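Side-chain contacts in cadherin-23 (Mus musculus, PDB 5UZ8), which probably mediates calcium-dependent cell adhesion in hearing and mechanotransduction, through a chain of tandem cadherin repeats joined at calcium-loaded linkers: residues Val19-Thr24 and Asp75-His80; Gln59-Asp62 and Val68-Asn71; Leu136-Thr141 and Ile151-Val156; Ile243-Thr248 and Leu293-Thr298; Ala247-Glu252 and Ser256-Ser261. All blocks are in the same frame, centred on the assembly; numbering follows the deposited sequence. Where two conformers were deposited one is given.

Contact 1 of 5, residues Val19-Thr24 and Asp75-His80; sequences VLEGAT and DYEEVH. With CA (calcium ion), chain K; CA (calcium ion), chain J.
Glu-21 and Glu-77 meet through metal: their carboxylates, planes 49° apart, share two calcium ions. Glu-21 divides its oxygens, OE2 binding the chain K calcium at 2.4 Å and OE1 the chain J calcium at 2.3 Å. Glu-77 grips the chain J ion with both oxygens, and its OE2 also bridges to the chain K calcium at 2.3 Å. Asp-75 OD1 binds that chain K ion at 2.4 Å, beside two waters. The approach of Glu-21 OE2 to Asp-75 OD1, 3.2 Å, reflects shared coordination, both carboxylate charges probably being offset by the cation. This is the calcium linker of consecutive cadherin repeats: Asp-111 joins both sites, and Asp-108, Ile-109 and Asp-144 complete that of chain J.

Backbone N-H groups also hold two of the ligand oxygens. Tyr-76 N donates to Glu-21 OE2 at 2.8 Å, from 61° out of the carboxylate plane; within 75-80, Glu-77 N donates to Asp-75 OD1 in an Asx turn.

Carbon contact is confined to Glu-21 and Tyr-76, whose side chains cross at about a right angle. With CG set between the backbone N and the carbonyl carbon (chi1 68°) and the chain extended beyond, Glu-21 brings CD to 3.4 Å from Tyr-76 CB.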
# COMPACT_ATOMS: atom_id res chain seq x y z
N VAL A 19 34.73 8.81 1.28
CA VAL A 19 34.39 8.91 -0.13
C VAL A 19 32.90 8.64 -0.25
O VAL A 19 32.41 7.61 0.21
CB VAL A 19 35.15 7.86 -0.95
CG1 VAL A 19 34.69 7.84 -2.40
CG2 VAL A 19 36.65 8.12 -0.86
N LEU A 20 32.19 9.54 -0.91
CA LEU A 20 30.75 9.29 -1.17
C LEU A 20 30.61 8.20 -2.20
O LEU A 20 31.24 8.25 -3.27
CB LEU A 20 30.05 10.53 -1.70
CG LEU A 20 30.05 11.76 -0.80
CD1 LEU A 20 29.51 12.95 -1.57
CD2 LEU A 20 29.20 11.51 0.44
N GLU A 21 29.77 7.21 -1.92
CA GLU A 21 29.43 6.26 -2.97
C GLU A 21 28.93 7.00 -4.21
O GLU A 21 28.35 8.07 -4.11
CB GLU A 21 28.42 5.22 -2.50
CG GLU A 21 27.05 5.78 -2.21
CD GLU A 21 25.99 4.71 -2.06
OE1 GLU A 21 25.06 4.90 -1.23
OE2 GLU A 21 26.07 3.70 -2.78
N GLY A 22 29.23 6.45 -5.37
CA GLY A 22 28.85 7.05 -6.63
C GLY A 22 29.79 8.09 -7.19
O GLY A 22 29.51 8.63 -8.28
N ALA A 23 30.89 8.38 -6.49
CA ALA A 23 31.90 9.31 -6.98
C ALA A 23 32.29 8.88 -8.39
O ALA A 23 32.62 7.69 -8.64
CB ALA A 23 33.12 9.27 -6.07
N THR A 24 32.21 9.81 -9.32
CA THR A 24 32.41 9.46 -10.74
C THR A 24 33.89 9.13 -11.04
O THR A 24 34.80 9.67 -10.39
CB THR A 24 31.92 10.59 -11.67
OG1 THR A 24 32.44 11.84 -11.21
CG2 THR A 24 30.41 10.65 -11.69
N ASP A 75 29.79 1.37 -4.86
CA ASP A 75 28.43 1.27 -4.36
C ASP A 75 28.48 0.87 -2.88
O ASP A 75 28.95 -0.21 -2.54
CB ASP A 75 27.72 0.18 -5.17
CG ASP A 75 26.25 -0.01 -4.77
OD1 ASP A 75 25.71 0.72 -3.91
OD2 ASP A 75 25.62 -0.92 -5.33
N TYR A 76 27.98 1.74 -2.00
CA TYR A 76 27.96 1.47 -0.57
C TYR A 76 27.19 0.19 -0.28
O TYR A 76 27.52 -0.53 0.63
CB TYR A 76 27.33 2.64 0.23
CG TYR A 76 27.38 2.41 1.71
CD1 TYR A 76 28.54 2.71 2.47
CD2 TYR A 76 26.29 1.87 2.39
CE1 TYR A 76 28.58 2.50 3.82
CE2 TYR A 76 26.33 1.67 3.74
CZ TYR A 76 27.47 1.97 4.44
OH TYR A 76 27.49 1.75 5.79
N GLU A 77 26.16 -0.09 -1.08
CA GLU A 77 25.40 -1.30 -0.88
C GLU A 77 26.20 -2.59 -1.19
O GLU A 77 25.75 -3.66 -0.82
CB GLU A 77 24.06 -1.25 -1.62
CG GLU A 77 23.01 -0.38 -0.95
CD GLU A 77 23.35 1.12 -0.87
OE1 GLU A 77 23.39 1.59 0.27
OE2 GLU A 77 23.53 1.83 -1.89
N GLU A 78 27.40 -2.45 -1.81
CA GLU A 78 28.30 -3.59 -2.08
C GLU A 78 29.60 -3.51 -1.28
O GLU A 78 30.15 -4.54 -0.89
CB GLU A 78 28.66 -3.64 -3.57
CG GLU A 78 27.48 -3.92 -4.48
CD GLU A 78 26.82 -5.25 -4.17
OE1 GLU A 78 27.49 -6.14 -3.60
OE2 GLU A 78 25.62 -5.41 -4.48
N VAL A 79 30.11 -2.30 -1.07
CA VAL A 79 31.44 -2.08 -0.49
C VAL A 79 31.41 -0.96 0.55
O VAL A 79 30.98 0.14 0.24
CB VAL A 79 32.41 -1.66 -1.61
CG1 VAL A 79 33.79 -1.29 -1.07
CG2 VAL A 79 32.48 -2.74 -2.69
N HIS A 80 31.90 -1.25 1.76
CA HIS A 80 32.02 -0.23 2.81
C HIS A 80 33.41 0.40 2.93
O HIS A 80 33.52 1.52 3.42
CB HIS A 80 31.55 -0.78 4.17
CG HIS A 80 30.08 -1.07 4.24
ND1 HIS A 80 29.50 -1.72 5.32
CD2 HIS A 80 29.07 -0.80 3.37
CE1 HIS A 80 28.20 -1.83 5.10
NE2 HIS A 80 27.92 -1.31 3.92
CA CA K . 24.26 2.58 -3.91
CA CA J . 23.02 3.98 -0.52
O HOH W 1 22.41 1.43 -4.80
O HOH W 2 25.11 2.56 -6.22

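Contact 2 of 5, residues Gln59-Asp62 and Val68-Asn71; sequences QLED and VIAN
Gln-59 O is gripped twice from the neighbouring strand: Ile-69 N donates to it at 2.8 Å, with 169° at the hydrogen, and Val-68 CA adds a CA-H...O contact at 3.4 Å. The return bond, from Gln-59 N to Ile-69 O at 3.0 Å, makes these two residues an antiparallel hydrogen-bonded pair, followed by the non-hydrogen-bonded pair of Leu-60 and Val-68. Together they define a beta hairpin, strands 58-60 and 66-70, at the margin of one sheet of the cadherin beta-sandwich; 58-60 is an edge strand of it. Leu-60 CD2 lies 3.9 Å from Val-68 CG2 on the face turned to the sandwich interior, where Leu-60 also meets Tyr-47 and Leu-49, and Val-68 meets Ile-30.

The other face carries Gln-59 and Ile-69. Gln-59 CG sits between its backbone N and carbonyl carbon (chi1 66°), which lays it 3.8 Å from Ile-69 CG1. The extended chain then brings OE1 over the face of the Asn-71 amide, 3.1 Å above its CG. With the amide planes 87° apart, the approach of OE1 to Asn-71 ND2 is too poorly angled for a hydrogen bond. Shortening Gln-59 to an alanine would remove CG and the amide, and would probably cost Ile-69 CG1 its side-chain neighbour and leave the Asn-71 amide freer to turn. Further along, Ile-69 CD1 reaches Glu-61 CA at 4.1 Å, while the Glu-61 carboxylate pairs with Lys-67.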
# COMPACT_ATOMS: atom_id res chain seq x y z
N GLN A 59 42.89 4.14 -8.63
CA GLN A 59 44.14 4.12 -9.34
C GLN A 59 44.87 5.44 -9.12
O GLN A 59 44.24 6.46 -8.83
CB GLN A 59 43.93 3.89 -10.84
CG GLN A 59 43.21 5.05 -11.53
CD GLN A 59 42.74 4.66 -12.91
OE1 GLN A 59 41.80 3.89 -13.03
NE2 GLN A 59 43.39 5.18 -13.95
N LEU A 60 46.19 5.41 -9.28
CA LEU A 60 46.96 6.65 -9.22
C LEU A 60 46.64 7.39 -10.51
O LEU A 60 46.54 6.75 -11.55
CB LEU A 60 48.45 6.37 -9.13
CG LEU A 60 48.85 5.89 -7.71
CD1 LEU A 60 50.18 5.16 -7.74
CD2 LEU A 60 48.93 7.09 -6.78
N GLU A 61 46.47 8.71 -10.46
CA GLU A 61 46.39 9.49 -11.72
C GLU A 61 47.63 9.24 -12.58
O GLU A 61 47.51 8.94 -13.80
CB GLU A 61 46.23 10.96 -11.43
CG GLU A 61 46.02 11.81 -12.67
CD GLU A 61 45.54 13.17 -12.27
OE1 GLU A 61 44.30 13.38 -12.28
OE2 GLU A 61 46.39 13.96 -11.81
N ASP A 62 48.80 9.35 -11.96
CA ASP A 62 50.10 9.13 -12.59
C ASP A 62 51.10 8.59 -11.56
O ASP A 62 50.99 8.92 -10.37
CB ASP A 62 50.63 10.47 -13.13
CG ASP A 62 51.74 10.29 -14.16
OD1 ASP A 62 51.43 9.90 -15.30
OD2 ASP A 62 52.92 10.53 -13.81
N VAL A 68 45.23 9.78 -5.88
CA VAL A 68 44.45 8.58 -6.14
C VAL A 68 43.06 9.02 -6.56
O VAL A 68 42.41 9.82 -5.86
CB VAL A 68 44.36 7.68 -4.90
CG1 VAL A 68 43.48 6.46 -5.18
CG2 VAL A 68 45.76 7.26 -4.45
N ILE A 69 42.63 8.51 -7.71
CA ILE A 69 41.34 8.84 -8.31
C ILE A 69 40.47 7.59 -8.44
O ILE A 69 40.96 6.46 -8.43
CB ILE A 69 41.50 9.53 -9.68
CG1 ILE A 69 42.09 8.56 -10.73
CG2 ILE A 69 42.36 10.78 -9.54
CD1 ILE A 69 42.34 9.15 -12.11
N ALA A 70 39.17 7.83 -8.58
CA ALA A 70 38.21 6.77 -8.83
C ALA A 70 38.40 6.11 -10.21
O ALA A 70 38.57 6.80 -11.23
CB ALA A 70 36.78 7.30 -8.67
N ASN A 71 38.37 4.78 -10.22
CA ASN A 71 38.32 3.96 -11.39
C ASN A 71 36.85 3.56 -11.59
O ASN A 71 36.09 4.39 -12.06
CB ASN A 71 39.31 2.79 -11.30
CG ASN A 71 39.37 1.95 -12.55
OD1 ASN A 71 38.74 2.26 -13.57
ND2 ASN A 71 40.17 0.88 -12.51

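Contact 3 of 5, residues Leu136-Thr141 and Ile151-Val156; sequences LRVTAT and IEYSLV
Tyr-153 crosses the interior of a cadherin beta-sandwich, from strand 151-155 in one sheet to residues 138-140 in the other. No backbone bonding links the two segments, and the nearest CA atoms, those of Ala-140 and Ile-151, are 7.7 Å apart, beyond the spacing of paired strands. From CB, which points toward the opposite segment, chi1 of -61° puts CG anti to the carbonyl carbon and carries the ring across the gap. Its CD1 meets Val-138 CG2 at 4.1 Å, the two side chains running past each other in opposite directions. Next, Tyr-153 CE1 lies 4.1 Å from Ala-140 CB. Val-138 O sits over one face of the ring, nearest to CZ, and Ile-151 CG2 from the ring's own strand over the opposite face, offset toward the rim. Ile-164 adds to the packing around Tyr-153.

Strand 134-141 is interrupted here: Val-138 bonds to Gly-169 through its backbone, whereas Thr-139 and Thr-141 bond to Asp-117 and Ile-115. At this change of neighbour the phenol supplies an acceptor for a main-chain N-H. Alongside, Ile-151 CD1 fits against the Ala-140 backbone, 3.4 Å from Ala-140 O, and Ala-191 touches both residues. At the tip, Tyr-153 OH accepts from Ala-140 N at 2.8 Å, almost straight at 174°, the nitrogen standing at the ring edge in its plane.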
# COMPACT_ATOMS: atom_id res chain seq x y z
N LEU A 136 -4.98 -5.37 6.89
CA LEU A 136 -3.79 -5.95 6.28
C LEU A 136 -2.58 -5.09 6.64
O LEU A 136 -2.73 -3.98 7.13
CB LEU A 136 -3.94 -5.97 4.75
CG LEU A 136 -3.79 -4.56 4.18
CD1 LEU A 136 -2.90 -4.50 2.97
CD2 LEU A 136 -5.14 -3.91 3.96
N ARG A 137 -1.40 -5.63 6.38
CA ARG A 137 -0.17 -4.91 6.59
C ARG A 137 0.56 -4.80 5.25
O ARG A 137 0.73 -5.79 4.56
CB ARG A 137 0.69 -5.68 7.60
CG ARG A 137 1.98 -4.99 8.01
CD ARG A 137 2.61 -5.76 9.17
NE ARG A 137 2.23 -5.23 10.47
CZ ARG A 137 2.18 -5.93 11.61
NH1 ARG A 137 1.85 -5.32 12.75
NH2 ARG A 137 2.44 -7.23 11.61
N VAL A 138 0.97 -3.59 4.89
CA VAL A 138 1.83 -3.36 3.74
C VAL A 138 3.27 -3.25 4.24
O VAL A 138 3.51 -2.73 5.34
CB VAL A 138 1.41 -2.13 2.94
CG1 VAL A 138 -0.04 -2.28 2.50
CG2 VAL A 138 1.65 -0.83 3.67
N THR A 139 4.22 -3.73 3.43
CA THR A 139 5.62 -3.65 3.79
C THR A 139 6.43 -3.25 2.55
O THR A 139 6.28 -3.86 1.47
CB THR A 139 6.14 -5.01 4.32
OG1 THR A 139 5.39 -5.43 5.48
CG2 THR A 139 7.62 -4.93 4.66
N ALA A 140 7.28 -2.25 2.73
CA ALA A 140 8.32 -1.89 1.78
C ALA A 140 9.71 -2.12 2.41
O ALA A 140 9.82 -2.21 3.63
CB ALA A 140 8.16 -0.44 1.40
N THR A 141 10.75 -2.26 1.58
CA THR A 141 12.10 -2.39 2.09
C THR A 141 12.98 -1.36 1.44
O THR A 141 12.69 -0.90 0.33
CB THR A 141 12.68 -3.76 1.80
OG1 THR A 141 12.71 -3.97 0.38
CG2 THR A 141 11.86 -4.85 2.47
N ILE A 151 11.64 3.95 7.01
CA ILE A 151 10.45 4.08 6.18
C ILE A 151 9.26 4.61 6.99
O ILE A 151 8.97 4.11 8.05
CB ILE A 151 10.10 2.74 5.53
CG1 ILE A 151 11.23 2.35 4.57
CG2 ILE A 151 8.76 2.81 4.78
CD1 ILE A 151 11.09 0.95 4.03
N GLU A 152 8.59 5.63 6.46
CA GLU A 152 7.38 6.21 7.04
C GLU A 152 6.23 5.90 6.07
O GLU A 152 6.30 6.30 4.91
CB GLU A 152 7.60 7.72 7.17
CG GLU A 152 6.43 8.55 7.62
CD GLU A 152 6.79 9.99 7.95
OE1 GLU A 152 7.83 10.53 7.49
OE2 GLU A 152 6.02 10.62 8.70
N TYR A 153 5.24 5.12 6.52
CA TYR A 153 4.03 4.81 5.74
C TYR A 153 2.95 5.86 5.89
O TYR A 153 2.78 6.45 6.96
CB TYR A 153 3.45 3.46 6.15
CG TYR A 153 4.44 2.34 5.89
CD1 TYR A 153 4.65 1.86 4.61
CD2 TYR A 153 5.18 1.79 6.90
CE1 TYR A 153 5.56 0.85 4.36
CE2 TYR A 153 6.12 0.80 6.65
CZ TYR A 153 6.27 0.31 5.35
OH TYR A 153 7.22 -0.66 5.05
N SER A 154 2.23 6.11 4.82
CA SER A 154 1.06 6.99 4.88
C SER A 154 0.02 6.52 3.84
O SER A 154 0.30 5.66 3.03
CB SER A 154 1.46 8.43 4.63
OG SER A 154 2.03 8.59 3.34
N LEU A 155 -1.19 7.06 3.95
CA LEU A 155 -2.24 6.84 2.95
C LEU A 155 -2.47 8.19 2.34
O LEU A 155 -2.53 9.20 3.05
CB LEU A 155 -3.56 6.38 3.59
CG LEU A 155 -3.62 4.99 4.15
CD1 LEU A 155 -4.99 4.72 4.75
CD2 LEU A 155 -3.28 3.93 3.09
N VAL A 156 -2.56 8.25 1.01
CA VAL A 156 -2.83 9.49 0.34
C VAL A 156 -4.22 10.02 0.73
O VAL A 156 -4.38 11.20 0.94
CB VAL A 156 -2.74 9.30 -1.18
CG1 VAL A 156 -3.28 10.53 -1.93
CG2 VAL A 156 -1.30 9.01 -1.56

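Contact 4 of 5, residues Ile243-Thr248 and Leu293-Thr298; sequences ITMLAT and LTVVAT
This is a buried, wholly apolar contact between the facing layers of the last cadherin beta-sandwich in the chain, made by Met-245 with Val-295 and Ala-247 with Ala-297. No hydrogen bond crosses it. The evidence for inter-sheet packing is the spacing: the CA atoms of Met-245 and Val-295 are 8.0 Å apart, too far for paired strands, and the CB atoms of all four residues point across the gap.

The separation narrows along the segments, to 6.5 Å between the CA atoms of Ala-247 and Ala-297. There the methyls meet head-on, CB to CB at 3.5 Å, a close fit. The wider end takes larger groups: Met-245 touches Val-295 CG1 with CG, at 3.9 Å, and with CB, at 4.1 Å. Bends at chi2 (-54°) and chi3 (-64°) bring the terminal methyl back as well, Met-245 CE lying 4.2 Å from Val-295 CG2.

Around this pair, Met-245 also touches Val-279 of strand 278-281 and Thr-309 of strand 306-316, Val-295 rests on Leu-262 of strand 259-263, and Phe-223 from a loop packs on both alanines.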
# COMPACT_ATOMS: atom_id res chain seq x y z
N ILE A 243 -53.81 -5.95 -7.76
CA ILE A 243 -52.73 -4.97 -7.69
C ILE A 243 -51.43 -5.76 -7.68
O ILE A 243 -51.44 -6.93 -7.26
CB ILE A 243 -52.84 -4.13 -6.39
CG1 ILE A 243 -51.87 -2.94 -6.44
CG2 ILE A 243 -52.66 -4.97 -5.13
CD1 ILE A 243 -52.18 -1.93 -5.34
N THR A 244 -50.36 -5.14 -8.16
CA THR A 244 -49.01 -5.70 -7.99
C THR A 244 -48.23 -4.92 -6.94
O THR A 244 -48.06 -3.69 -7.04
CB THR A 244 -48.25 -5.71 -9.32
OG1 THR A 244 -48.93 -6.56 -10.23
CG2 THR A 244 -46.81 -6.21 -9.14
N MET A 245 -47.77 -5.65 -5.93
CA MET A 245 -47.08 -5.07 -4.79
C MET A 245 -45.58 -5.17 -5.07
O MET A 245 -45.11 -6.17 -5.64
CB MET A 245 -47.43 -5.82 -3.51
CG MET A 245 -48.91 -5.78 -3.14
SD MET A 245 -49.62 -4.13 -3.04
CE MET A 245 -48.70 -3.44 -1.67
N LEU A 246 -44.85 -4.15 -4.66
CA LEU A 246 -43.40 -4.09 -4.91
C LEU A 246 -42.68 -3.49 -3.71
O LEU A 246 -42.93 -2.36 -3.30
CB LEU A 246 -43.11 -3.29 -6.19
CG LEU A 246 -41.63 -3.12 -6.56
CD1 LEU A 246 -41.01 -4.45 -7.01
CD2 LEU A 246 -41.43 -2.06 -7.62
N ALA A 247 -41.80 -4.28 -3.12
CA ALA A 247 -40.90 -3.81 -2.07
C ALA A 247 -39.47 -3.73 -2.61
O ALA A 247 -39.17 -4.32 -3.66
CB ALA A 247 -40.97 -4.74 -0.88
N THR A 248 -38.64 -2.96 -1.92
CA THR A 248 -37.22 -2.83 -2.22
C THR A 248 -36.38 -3.27 -1.03
O THR A 248 -36.83 -3.23 0.12
CB THR A 248 -36.82 -1.39 -2.59
OG1 THR A 248 -37.14 -0.50 -1.51
CG2 THR A 248 -37.54 -0.94 -3.85
N LEU A 293 -55.75 -5.72 4.22
CA LEU A 293 -54.80 -6.82 4.17
C LEU A 293 -53.44 -6.32 4.61
O LEU A 293 -53.14 -5.10 4.47
CB LEU A 293 -54.67 -7.37 2.76
CG LEU A 293 -55.98 -7.79 2.10
CD1 LEU A 293 -55.79 -8.22 0.64
CD2 LEU A 293 -56.59 -8.90 2.91
N THR A 294 -52.64 -7.22 5.15
CA THR A 294 -51.26 -6.92 5.45
C THR A 294 -50.40 -7.65 4.45
O THR A 294 -50.51 -8.88 4.33
CB THR A 294 -50.89 -7.36 6.87
OG1 THR A 294 -51.65 -6.60 7.79
CG2 THR A 294 -49.43 -7.08 7.12
N VAL A 295 -49.60 -6.91 3.69
CA VAL A 295 -48.72 -7.49 2.66
C VAL A 295 -47.33 -7.50 3.27
O VAL A 295 -46.88 -6.48 3.81
CB VAL A 295 -48.73 -6.65 1.37
CG1 VAL A 295 -47.87 -7.28 0.29
CG2 VAL A 295 -50.15 -6.49 0.86
N VAL A 296 -46.66 -8.64 3.19
CA VAL A 296 -45.35 -8.82 3.80
C VAL A 296 -44.36 -9.13 2.69
O VAL A 296 -44.66 -9.94 1.83
CB VAL A 296 -45.36 -10.01 4.76
CG1 VAL A 296 -44.03 -10.15 5.51
CG2 VAL A 296 -46.52 -9.92 5.73
N ALA A 297 -43.18 -8.49 2.74
CA ALA A 297 -42.05 -8.83 1.86
C ALA A 297 -40.95 -9.32 2.78
O ALA A 297 -40.65 -8.66 3.75
CB ALA A 297 -41.57 -7.61 1.08
N THR A 298 -40.41 -10.50 2.49
CA THR A 298 -39.37 -11.10 3.33
C THR A 298 -38.14 -11.36 2.45
O THR A 298 -38.27 -11.92 1.35
CB THR A 298 -39.88 -12.43 3.93
OG1 THR A 298 -41.08 -12.18 4.67
CG2 THR A 298 -38.87 -13.09 4.82

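Contact 5 of 5, residues Ala247-Glu252 and Ser256-Ser261; sequences ATDQDE and SQLTYS. With CA (calcium ion), chain E; CA (calcium ion), chain F.
A calcium-binding loop of the last cadherin repeat doubles back here on the chain leading into strand 259-263, the end-to-end directions of the two parts lying 149° apart. Its two calcium-binding aspartates stand in an Asp-Gln-Asp sequence. Asp-249 holds the chain E calcium with both oxygens, OD1 at 2.6 Å and OD2 at 2.4 Å. Asp-251 bridges, OD2 binding that ion at 2.4 Å and OD1 the chain F calcium at 2.3 Å. Asp-251 N in turn donates to Asp-249 OD1, nearly along its C-O axis, an Asx turn that fixes one ligand relative to the other. Asn-217, Cys-219, Asn-255 and Asp-299 complete the chain E site, and the bound glutathione touches Gln-250.

Across the contact, Ser-256 OG donates to Asp-251 O at 2.8 Å from above the carbonyl plane, 65° out of it. Its chi1 places OG between the backbone N and the carbonyl carbon, facing that oxygen. The two methyls of Leu-258 divide between two residues: CD2 lies 3.8 Å from Asp-249 CB, and CD1 packs on the Ala-247 backbone. Tyr-260 closes the other end, its OH accepting from Ala-247 N at 3.0 Å and 175°, with the nitrogen in the ring plane at its edge. A phenylalanine in place of Tyr-260 would keep the ring but lose the hydroxyl, and would probably leave the buried Ala-247 N-H without its acceptor. Paired aspartates separated by one residue, with the second shared between two ions, are typical of the calcium linkers of cadherins.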
# COMPACT_ATOMS: atom_id res chain seq x y z
N ALA A 247 -41.80 -4.28 -3.12
CA ALA A 247 -40.90 -3.81 -2.07
C ALA A 247 -39.47 -3.73 -2.61
O ALA A 247 -39.17 -4.32 -3.66
CB ALA A 247 -40.97 -4.74 -0.88
N THR A 248 -38.64 -2.96 -1.92
CA THR A 248 -37.22 -2.83 -2.22
C THR A 248 -36.38 -3.27 -1.03
O THR A 248 -36.83 -3.23 0.12
CB THR A 248 -36.82 -1.39 -2.59
OG1 THR A 248 -37.14 -0.50 -1.51
CG2 THR A 248 -37.54 -0.94 -3.85
N ASP A 249 -35.14 -3.63 -1.30
CA ASP A 249 -34.22 -4.09 -0.28
C ASP A 249 -32.82 -3.78 -0.77
O ASP A 249 -32.45 -4.15 -1.88
CB ASP A 249 -34.42 -5.59 -0.03
CG ASP A 249 -33.57 -6.14 1.10
OD1 ASP A 249 -32.33 -5.91 1.13
OD2 ASP A 249 -34.11 -6.89 1.94
N GLN A 250 -32.07 -3.02 0.03
CA GLN A 250 -30.80 -2.43 -0.40
C GLN A 250 -29.60 -3.39 -0.37
O GLN A 250 -28.54 -3.06 -0.88
CB GLN A 250 -30.49 -1.21 0.45
CG GLN A 250 -31.54 -0.09 0.33
CD GLN A 250 -31.79 0.31 -1.09
OE1 GLN A 250 -30.87 0.79 -1.75
NE2 GLN A 250 -33.05 0.19 -1.55
N ASP A 251 -29.77 -4.56 0.23
CA ASP A 251 -28.70 -5.57 0.33
C ASP A 251 -28.39 -6.23 -1.02
O ASP A 251 -28.90 -5.85 -2.07
CB ASP A 251 -29.07 -6.60 1.40
CG ASP A 251 -29.12 -6.00 2.79
OD1 ASP A 251 -28.16 -5.27 3.15
OD2 ASP A 251 -30.12 -6.25 3.52
N GLU A 252 -27.48 -7.19 -0.99
CA GLU A 252 -26.97 -7.85 -2.17
C GLU A 252 -27.44 -9.32 -2.23
O GLU A 252 -27.50 -10.01 -1.21
CB GLU A 252 -25.43 -7.81 -2.11
CG GLU A 252 -24.74 -8.32 -3.36
CD GLU A 252 -23.22 -8.12 -3.35
OE1 GLU A 252 -22.61 -7.78 -2.32
OE2 GLU A 252 -22.62 -8.33 -4.40
N SER A 256 -31.27 -9.53 -0.57
CA SER A 256 -32.28 -8.64 -1.13
C SER A 256 -33.22 -9.35 -2.10
O SER A 256 -34.02 -8.69 -2.78
CB SER A 256 -31.60 -7.44 -1.80
OG SER A 256 -30.71 -7.85 -2.82
N GLN A 257 -33.23 -10.67 -2.09
CA GLN A 257 -34.21 -11.44 -2.86
C GLN A 257 -35.50 -11.57 -2.05
O GLN A 257 -35.47 -12.11 -0.96
CB GLN A 257 -33.65 -12.83 -3.21
CG GLN A 257 -32.80 -12.83 -4.47
CD GLN A 257 -33.61 -12.39 -5.67
OE1 GLN A 257 -34.54 -13.09 -6.10
NE2 GLN A 257 -33.36 -11.16 -6.15
N LEU A 258 -36.62 -11.10 -2.58
CA LEU A 258 -37.82 -10.91 -1.78
C LEU A 258 -38.92 -11.88 -2.14
O LEU A 258 -39.13 -12.18 -3.32
CB LEU A 258 -38.36 -9.49 -1.98
CG LEU A 258 -37.40 -8.36 -1.65
CD1 LEU A 258 -38.02 -6.99 -1.96
CD2 LEU A 258 -36.98 -8.44 -0.19
N THR A 259 -39.62 -12.35 -1.12
CA THR A 259 -40.79 -13.16 -1.34
C THR A 259 -41.97 -12.49 -0.63
O THR A 259 -41.83 -11.98 0.50
CB THR A 259 -40.58 -14.62 -0.91
OG1 THR A 259 -40.10 -14.66 0.42
CG2 THR A 259 -39.53 -15.28 -1.75
N TYR A 260 -43.12 -12.48 -1.28
CA TYR A 260 -44.34 -11.81 -0.77
C TYR A 260 -45.32 -12.80 -0.16
O TYR A 260 -45.48 -13.92 -0.62
CB TYR A 260 -45.05 -11.07 -1.89
CG TYR A 260 -44.18 -10.02 -2.50
CD1 TYR A 260 -44.11 -8.75 -1.93
CD2 TYR A 260 -43.39 -10.29 -3.61
CE1 TYR A 260 -43.29 -7.78 -2.50
CE2 TYR A 260 -42.55 -9.33 -4.15
CZ TYR A 260 -42.50 -8.07 -3.59
OH TYR A 260 -41.66 -7.10 -4.12
N SER A 261 -46.01 -12.36 0.89
CA SER A 261 -47.06 -13.13 1.50
C SER A 261 -48.12 -12.15 1.99
O SER A 261 -47.88 -10.92 2.02
CB SER A 261 -46.51 -13.98 2.64
OG SER A 261 -45.87 -13.16 3.61
CA CA E . -32.15 -7.44 3.26
CA CA F . -25.94 -4.94 3.58

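Contacts 1 and 5 both supply calcium ligands, but at successive linkers between repeats, and their centres lie 67 Å apart along the elongated chain. Contact 2 is nested within the loop closed by contact 1; their centres are 16 Å apart and they touch, with Thr-24 O 3.5 Å from Ala-70 CB. Contacts 4 and 5 share Ala-247 and Thr-248, and Val-296 N probably bonds to Ser-261 O at 2.8 Å, as strands 290-298 and 259-263 are sheet neighbours; the shared residues lead from the interior into the metal loop. Contacts 3 and 5 repeat one arrangement in two repeats: a tyrosine hydroxyl accepts an alanine N-H. Glutathione lies about 6 Å from the side chain of Asp-251.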